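Local atomic coordinates of borrelidin polyketide synthase, type I (Streptomyces parvulus, PDB entry 6OBT), a protein that probably catalyses, as the dehydratase domain of a modular polyketide synthase, the loss of water from a beta-hydroxyacyl intermediate during borrelidin assembly. Residues Asp53-Pro65 against Leu113-Glu127. Residues are numbered along the deposited sequence; the frame is centred on the assembly and turned at random.
Sequences DGQRVWTGRLSLP and LGASDTVQVRVVVTE
Trp58 meets Val125 obliquely, CZ3 lying 3.5 Å from Val125 CG2, while Val123 O comes up to the edge of the indole in its plane. With CG of Trp58 anti to its own carbonyl carbon (chi1 -76°), the ring extends along the face shared with Val123 and Val125, where Gln96 OE1 accepts from NE1. Trp58 CZ2 sits against one face of the Arg56 guanidinium, offset toward its rim, and NE of that group forms a salt bridge with Asp50. Farther along this face, Leu62 crosses Val121 nearly at a right angle, its CG 3.7 Å from Val121 CG1. Strands 55-62 and 119-127 are antiparallel neighbours in the double hot-dog fold expected of a polyketide synthase dehydratase, helix 83-97 packing against the face with Trp58, Val123 and Val125; paired backbone bonds link Arg56 with Val125, Trp58 with Val123, Gly60 with Val121 and Leu62 with Val119. On the other face Arg122 bends at chi2 (-73°), bringing CD to 3.6 Å from Thr59 CG2. Arg122 NH1 donates to Val121 O at 3.1 Å from above the carbonyl plane, and Gly60 N reaches the same oxygen from the opposite face of that plane; NE donates to Asp50 O and NH1 to Gly36 O, both of the second subunit. Gln55 and Thr126 run side by side, and the Gln55 amide NE2 donates to Thr126 OG1 at 3.0 Å. Beyond the strands, a water accepts from Leu64 N and donates to Gly114 O.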
ATOM      1  N   ASP A  53      -0.037  -9.538   6.037  1.00 55.83           N
ATOM      2  CA  ASP A  53       1.247 -10.144   6.361  1.00 72.30           C
ATOM      3  C   ASP A  53       1.604 -10.071   7.845  1.00 61.55           C
ATOM      4  O   ASP A  53       2.511 -10.783   8.290  1.00 59.59           O
ATOM      5  CB  ASP A  53       2.331  -9.422   5.550  1.00 84.57           C
ATOM      6  CG  ASP A  53       3.366 -10.359   4.965  1.00 96.83           C
ATOM      7  OD1 ASP A  53       4.081 -11.022   5.746  1.00103.09           O
ATOM      8  OD2 ASP A  53       3.480 -10.410   3.720  1.00 99.49           O
ATOM      9  N   GLY A  54       0.912  -9.244   8.623  1.00 55.66           N
ATOM     10  CA  GLY A  54       1.557  -8.613   9.753  1.00 53.65           C
ATOM     11  C   GLY A  54       2.469  -7.478   9.344  1.00 51.35           C
ATOM     12  O   GLY A  54       3.079  -6.835  10.210  1.00 51.38           O
ATOM     13  N   GLN A  55       2.568  -7.205   8.049  1.00 44.37           N
ATOM     14  CA  GLN A  55       3.376  -6.120   7.525  1.00 41.18           C
ATOM     15  C   GLN A  55       2.596  -4.822   7.509  1.00 34.63           C
ATOM     16  O   GLN A  55       1.373  -4.807   7.351  1.00 37.37           O
ATOM     17  CB  GLN A  55       3.839  -6.419   6.098  1.00 49.84           C
ATOM     18  CG  GLN A  55       5.159  -7.129   6.007  1.00 60.23           C
ATOM     19  CD  GLN A  55       5.733  -7.101   4.607  1.00 60.99           C
ATOM     20  OE1 GLN A  55       5.004  -6.949   3.622  1.00 63.07           O
ATOM     21  NE2 GLN A  55       7.048  -7.256   4.511  1.00 54.92           N
ATOM     22  N   ARG A  56       3.332  -3.724   7.635  1.00 29.58           N
ATOM     23  CA  ARG A  56       2.795  -2.384   7.464  1.00 34.04           C
ATOM     24  C   ARG A  56       3.764  -1.620   6.584  1.00 30.81           C
ATOM     25  O   ARG A  56       4.976  -1.653   6.832  1.00 34.62           O
ATOM     26  CB  ARG A  56       2.616  -1.645   8.794  1.00 38.34           C
ATOM     27  CG  ARG A  56       1.729  -2.335   9.818  1.00 58.05           C
ATOM     28  CD  ARG A  56       1.425  -1.381  10.975  1.00 67.44           C
ATOM     29  NE  ARG A  56       0.917  -0.092  10.499  1.00 72.58           N
ATOM     30  CZ  ARG A  56       0.655   0.946  11.287  1.00 79.76           C
ATOM     31  NH1 ARG A  56       0.860   0.855  12.596  1.00 79.76           N
ATOM     32  NH2 ARG A  56       0.193   2.077  10.766  1.00 81.55           N
ATOM     33  N   VAL A  57       3.242  -0.904   5.596  1.00 30.08           N
ATOM     34  CA  VAL A  57       4.083  -0.190   4.640  1.00 33.79           C
ATOM     35  C   VAL A  57       3.700   1.280   4.652  1.00 35.57           C
ATOM     36  O   VAL A  57       2.520   1.615   4.512  1.00 40.85           O
ATOM     37  CB  VAL A  57       3.955  -0.775   3.225  1.00 30.87           C
ATOM     38  CG1 VAL A  57       4.808   0.038   2.235  1.00 31.57           C
ATOM     39  CG2 VAL A  57       4.392  -2.232   3.218  1.00 30.75           C
ATOM     40  N   TRP A  58       4.693   2.154   4.835  1.00 25.94           N
ATOM     41  CA  TRP A  58       4.501   3.587   4.669  1.00 30.52           C
ATOM     42  C   TRP A  58       4.972   3.960   3.269  1.00 29.40           C
ATOM     43  O   TRP A  58       5.989   3.448   2.792  1.00 29.66           O
ATOM     44  CB  TRP A  58       5.272   4.403   5.731  1.00 29.26           C
ATOM     45  CG  TRP A  58       4.623   4.385   7.109  1.00 35.53           C
ATOM     46  CD1 TRP A  58       3.908   5.394   7.709  1.00 34.21           C
ATOM     47  CD2 TRP A  58       4.632   3.298   8.034  1.00 36.09           C
ATOM     48  NE1 TRP A  58       3.480   4.993   8.963  1.00 36.05           N
ATOM     49  CE2 TRP A  58       3.916   3.711   9.181  1.00 33.76           C
ATOM     50  CE3 TRP A  58       5.169   2.002   8.002  1.00 41.37           C
ATOM     51  CZ2 TRP A  58       3.720   2.873  10.277  1.00 43.55           C
ATOM     52  CZ3 TRP A  58       4.977   1.175   9.102  1.00 44.72           C
ATOM     53  CH2 TRP A  58       4.258   1.615  10.220  1.00 44.43           C
ATOM     54  N   THR A  59       4.227   4.842   2.606  1.00 31.91           N
ATOM     55  CA  THR A  59       4.475   5.151   1.205  1.00 32.21           C
ATOM     56  C   THR A  59       4.489   6.653   1.002  1.00 31.60           C
ATOM     57  O   THR A  59       3.782   7.400   1.692  1.00 32.49           O
ATOM     58  CB  THR A  59       3.398   4.525   0.257  1.00 33.64           C
ATOM     59  OG1 THR A  59       2.137   5.176   0.450  1.00 34.59           O
ATOM     60  CG2 THR A  59       3.218   3.039   0.522  1.00 36.76           C
ATOM     61  N   GLY A  60       5.293   7.086   0.041  1.00 30.52           N
ATOM     62  CA  GLY A  60       5.306   8.480  -0.347  1.00 34.85           C
ATOM     63  C   GLY A  60       5.976   8.667  -1.688  1.00 36.14           C
ATOM     64  O   GLY A  60       6.520   7.729  -2.276  1.00 35.48           O
ATOM     65  N   ARG A  61       5.938   9.912  -2.162  1.00 35.44           N
ATOM     66  CA  ARG A  61       6.633  10.344  -3.368  1.00 34.96           C
ATOM     67  C   ARG A  61       7.587  11.478  -3.004  1.00 41.47           C
ATOM     68  O   ARG A  61       7.161  12.477  -2.412  1.00 48.10           O
ATOM     69  CB  ARG A  61       5.643  10.835  -4.418  1.00 44.38           C
ATOM     70  CG  ARG A  61       6.249  11.076  -5.787  1.00 53.95           C
ATOM     71  CD  ARG A  61       5.178  11.438  -6.800  1.00 63.33           C
ATOM     72  NE  ARG A  61       4.512  12.696  -6.470  1.00 70.75           N
ATOM     73  CZ  ARG A  61       3.530  13.234  -7.190  1.00 76.30           C
ATOM     74  NH1 ARG A  61       3.095  12.622  -8.284  1.00 80.15           N
ATOM     75  NH2 ARG A  61       2.982  14.384  -6.815  1.00 75.55           N
ATOM     76  N   LEU A  62       8.864  11.332  -3.364  1.00 38.76           N
ATOM     77  CA  LEU A  62       9.878  12.355  -3.117  1.00 39.34           C
ATOM     78  C   LEU A  62      10.289  13.011  -4.428  1.00 41.59           C
ATOM     79  O   LEU A  62      10.527  12.325  -5.429  1.00 44.57           O
ATOM     80  CB  LEU A  62      11.116  11.764  -2.438  1.00 42.52           C
ATOM     81  CG  LEU A  62      10.997  11.273  -0.996  1.00 45.84           C
ATOM     82  CD1 LEU A  62      12.381  10.935  -0.453  1.00 38.85           C
ATOM     83  CD2 LEU A  62      10.275  12.288  -0.102  1.00 52.09           C
ATOM     84  N   SER A  63      10.383  14.336  -4.412  1.00 40.87           N
ATOM     85  CA  SER A  63      10.901  15.092  -5.540  1.00 46.78           C
ATOM     86  C   SER A  63      11.322  16.461  -5.027  1.00 46.53           C
ATOM     87  O   SER A  63      10.849  16.924  -3.987  1.00 43.50           O
ATOM     88  CB  SER A  63       9.871  15.218  -6.664  1.00 48.87           C
ATOM     89  OG  SER A  63       8.893  16.205  -6.382  1.00 48.17           O
ATOM     90  N   LEU A  64      12.215  17.102  -5.766  1.00 49.39           N
ATOM     91  CA  LEU A  64      12.642  18.428  -5.338  1.00 47.93           C
ATOM     92  C   LEU A  64      11.548  19.485  -5.517  1.00 53.96           C
ATOM     93  O   LEU A  64      11.485  20.426  -4.721  1.00 54.14           O
ATOM     94  CB  LEU A  64      13.924  18.841  -6.063  1.00 53.71           C
ATOM     95  CG  LEU A  64      15.100  17.929  -5.675  1.00 62.49           C
ATOM     96  CD1 LEU A  64      16.169  17.885  -6.763  1.00 71.97           C
ATOM     97  CD2 LEU A  64      15.707  18.325  -4.328  1.00 61.14           C
ATOM     98  N   PRO A  65      10.659  19.393  -6.513  1.00 56.78           N
ATOM     99  CA  PRO A  65       9.548  20.359  -6.537  1.00 57.09           C
ATOM    100  C   PRO A  65       8.616  20.231  -5.345  1.00 55.73           C
ATOM    101  O   PRO A  65       7.986  21.222  -4.956  1.00 61.07           O
ATOM    102  CB  PRO A  65       8.847  20.044  -7.863  1.00 56.94           C
ATOM    103  CG  PRO A  65       9.959  19.561  -8.730  1.00 58.23           C
ATOM    104  CD  PRO A  65      10.812  18.722  -7.822  1.00 55.42           C
ATOM    105  N   LEU A 113      18.666  12.612  -5.950  1.00 50.08           N
ATOM    106  CA  LEU A 113      17.496  13.270  -6.513  1.00 55.70           C
ATOM    107  C   LEU A 113      17.935  14.160  -7.669  1.00 58.22           C
ATOM    108  O   LEU A 113      18.671  15.132  -7.469  1.00 61.57           O
ATOM    109  CB  LEU A 113      16.751  14.079  -5.455  1.00 60.43           C
ATOM    110  CG  LEU A 113      16.098  13.245  -4.348  1.00 60.55           C
ATOM    111  CD1 LEU A 113      15.623  14.118  -3.195  1.00 61.45           C
ATOM    112  CD2 LEU A 113      14.956  12.420  -4.915  1.00 64.17           C
ATOM    113  N   GLY A 114      17.497  13.816  -8.877  1.00 60.30           N
ATOM    114  CA  GLY A 114      17.706  14.703  -9.997  1.00 59.99           C
ATOM    115  C   GLY A 114      16.774  15.894  -9.931  1.00 61.68           C
ATOM    116  O   GLY A 114      15.817  15.915  -9.154  1.00 64.25           O
ATOM    117  N   ALA A 115      17.075  16.906 -10.745  1.00 58.11           N
ATOM    118  CA  ALA A 115      16.187  18.060 -10.833  1.00 62.44           C
ATOM    119  C   ALA A 115      14.799  17.641 -11.296  1.00 70.62           C
ATOM    120  O   ALA A 115      13.785  18.158 -10.808  1.00 71.22           O
ATOM    121  CB  ALA A 115      16.778  19.105 -11.779  1.00 68.77           C
ATOM    122  N   SER A 116      14.739  16.694 -12.234  1.00 71.94           N
ATOM    123  CA  SER A 116      13.504  16.217 -12.833  1.00 80.69           C
ATOM    124  C   SER A 116      12.909  15.013 -12.112  1.00 81.79           C
ATOM    125  O   SER A 116      11.754  14.663 -12.369  1.00 84.85           O
ATOM    126  CB  SER A 116      13.759  15.854 -14.303  1.00 90.26           C
ATOM    127  OG  SER A 116      14.011  14.464 -14.451  1.00 92.77           O
ATOM    128  N   ASP A 117      13.660  14.384 -11.217  1.00 77.19           N
ATOM    129  CA  ASP A 117      13.313  13.054 -10.743  1.00 73.64           C
ATOM    130  C   ASP A 117      12.092  13.078  -9.833  1.00 61.97           C
ATOM    131  O   ASP A 117      11.871  14.018  -9.070  1.00 55.63           O
ATOM    132  CB  ASP A 117      14.494  12.430  -9.993  1.00 75.62           C
ATOM    133  CG  ASP A 117      15.576  11.920 -10.926  1.00 79.09           C
ATOM    134  OD1 ASP A 117      15.332  11.852 -12.152  1.00 82.89           O
ATOM    135  OD2 ASP A 117      16.670  11.583 -10.430  1.00 77.59           O
ATOM    136  N   THR A 118      11.289  12.028  -9.940  1.00 63.81           N
ATOM    137  CA  THR A 118      10.276  11.707  -8.948  1.00 57.69           C
ATOM    138  C   THR A 118      10.493  10.263  -8.529  1.00 49.43           C
ATOM    139  O   THR A 118      10.812   9.408  -9.361  1.00 54.01           O
ATOM    140  CB  THR A 118       8.867  11.929  -9.506  1.00 65.01           C
ATOM    141  OG1 THR A 118       7.917  11.737  -8.458  1.00 68.73           O
ATOM    142  CG2 THR A 118       8.575  10.967 -10.652  1.00 61.97           C
ATOM    143  N   VAL A 119      10.396   9.993  -7.237  1.00 40.96           N
ATOM    144  CA  VAL A 119      10.756   8.680  -6.723  1.00 43.27           C
ATOM    145  C   VAL A 119       9.678   8.209  -5.760  1.00 41.63           C
ATOM    146  O   VAL A 119       9.281   8.956  -4.858  1.00 38.79           O
ATOM    147  CB  VAL A 119      12.132   8.711  -6.030  1.00 52.11           C
ATOM    148  CG1 VAL A 119      12.515   7.344  -5.574  1.00 54.45           C
ATOM    149  CG2 VAL A 119      13.184   9.238  -6.976  1.00 54.80           C
ATOM    150  N   GLN A 120       9.208   6.972  -5.944  1.00 42.62           N
ATOM    151  CA  GLN A 120       8.344   6.336  -4.959  1.00 37.57           C
ATOM    152  C   GLN A 120       9.196   5.802  -3.810  1.00 36.21           C
ATOM    153  O   GLN A 120      10.248   5.203  -4.030  1.00 39.09           O
ATOM    154  CB  GLN A 120       7.536   5.198  -5.596  1.00 38.40           C
ATOM    155  CG  GLN A 120       6.545   5.656  -6.656  1.00 42.43           C
ATOM    156  CD  GLN A 120       5.895   4.485  -7.367  1.00 57.19           C
ATOM    157  OE1 GLN A 120       6.567   3.521  -7.737  1.00 64.38           O
ATOM    158  NE2 GLN A 120       4.579   4.559  -7.552  1.00 59.88           N
ATOM    159  N   VAL A 121       8.736   6.004  -2.585  1.00 32.90           N
ATOM    160  CA  VAL A 121       9.461   5.516  -1.423  1.00 36.95           C
ATOM    161  C   VAL A 121       8.565   4.582  -0.624  1.00 31.82           C
ATOM    162  O   VAL A 121       7.342   4.740  -0.588  1.00 35.35           O
ATOM    163  CB  VAL A 121       9.982   6.690  -0.558  1.00 38.59           C
ATOM    164  CG1 VAL A 121      10.888   7.568  -1.400  1.00 47.70           C
ATOM    165  CG2 VAL A 121       8.837   7.519  -0.027  1.00 36.75           C
ATOM    166  N   ARG A 122       9.186   3.576  -0.006  1.00 32.82           N
ATOM    167  CA  ARG A 122       8.487   2.650   0.879  1.00 30.79           C
ATOM    168  C   ARG A 122       9.253   2.487   2.185  1.00 33.09           C
ATOM    169  O   ARG A 122      10.480   2.383   2.181  1.00 32.29           O
ATOM    170  CB  ARG A 122       8.334   1.278   0.245  1.00 27.39           C
ATOM    171  CG  ARG A 122       7.674   1.298  -1.110  1.00 33.88           C
ATOM    172  CD  ARG A 122       6.181   1.590  -0.976  1.00 35.71           C
ATOM    173  NE  ARG A 122       5.489   1.385  -2.244  1.00 35.53           N
ATOM    174  CZ  ARG A 122       5.156   2.359  -3.084  1.00 40.86           C
ATOM    175  NH1 ARG A 122       5.456   3.623  -2.794  1.00 40.14           N
ATOM    176  NH2 ARG A 122       4.525   2.069  -4.221  1.00 41.95           N
ATOM    177  N   VAL A 123       8.523   2.412   3.294  1.00 31.36           N
ATOM    178  CA  VAL A 123       9.068   1.951   4.562  1.00 30.60           C
ATOM    179  C   VAL A 123       8.277   0.712   4.955  1.00 30.28           C
ATOM    180  O   VAL A 123       7.064   0.789   5.166  1.00 33.36           O
ATOM    181  CB  VAL A 123       8.986   3.022   5.658  1.00 30.70           C
ATOM    182  CG1 VAL A 123       9.736   2.557   6.894  1.00 32.87           C
ATOM    183  CG2 VAL A 123       9.577   4.362   5.170  1.00 28.83           C
ATOM    184  N   VAL A 124       8.963  -0.416   5.088  1.00 31.03           N
ATOM    185  CA  VAL A 124       8.311  -1.706   5.255  1.00 34.47           C
ATOM    186  C   VAL A 124       8.638  -2.233   6.640  1.00 40.25           C
ATOM    187  O   VAL A 124       9.803  -2.532   6.935  1.00 36.31           O
ATOM    188  CB  VAL A 124       8.750  -2.709   4.181  1.00 35.46           C
ATOM    189  CG1 VAL A 124       8.168  -4.069   4.496  1.00 37.96           C
ATOM    190  CG2 VAL A 124       8.318  -2.232   2.785  1.00 37.50           C
ATOM    191  N   VAL A 125       7.618  -2.373   7.479  1.00 35.78           N
ATOM    192  CA  VAL A 125       7.799  -2.840   8.849  1.00 34.52           C
ATOM    193  C   VAL A 125       7.145  -4.204   8.971  1.00 36.33           C
ATOM    194  O   VAL A 125       5.969  -4.369   8.623  1.00 38.80           O
ATOM    195  CB  VAL A 125       7.224  -1.838   9.863  1.00 32.17           C
ATOM    196  CG1 VAL A 125       7.339  -2.406  11.276  1.00 39.16           C
ATOM    197  CG2 VAL A 125       7.978  -0.493   9.752  1.00 32.72           C
ATOM    198  N   THR A 126       7.910  -5.186   9.451  1.00 34.32           N
ATOM    199  CA  THR A 126       7.477  -6.574   9.471  1.00 41.03           C
ATOM    200  C   THR A 126       7.604  -7.145  10.878  1.00 45.48           C
ATOM    201  O   THR A 126       8.657  -7.018  11.518  1.00 38.83           O
ATOM    202  CB  THR A 126       8.289  -7.413   8.477  1.00 42.49           C
ATOM    203  OG1 THR A 126       8.280  -6.772   7.192  1.00 43.75           O
ATOM    204  CG2 THR A 126       7.674  -8.798   8.334  1.00 44.64           C
ATOM    205  N   GLU A 127       6.531  -7.764  11.363  1.00 48.21           N
ATOM    206  CA  GLU A 127       6.594  -8.402  12.668  1.00 55.66           C
ATOM    207  C   GLU A 127       7.495  -9.634  12.599  1.00 58.54           C
ATOM    208  O   GLU A 127       7.708 -10.221  11.537  1.00 62.26           O
ATOM    209  CB  GLU A 127       5.194  -8.781  13.154  1.00 57.87           C
ATOM    210  CG  GLU A 127       4.309  -7.582  13.461  1.00 62.69           C
ATOM    211  CD  GLU A 127       2.828  -7.902  13.342  1.00 70.56           C
ATOM    212  OE1 GLU A 127       2.421  -9.005  13.765  1.00 75.45           O
ATOM    213  OE2 GLU A 127       2.070  -7.050  12.828  1.00 70.50           O
TER
HETATM  214  O   HOH W   1       4.210  -4.427  11.260  1.00 49.66           O
HETATM  215  O   HOH W   2      13.472  15.549  -8.063  1.00 51.38           O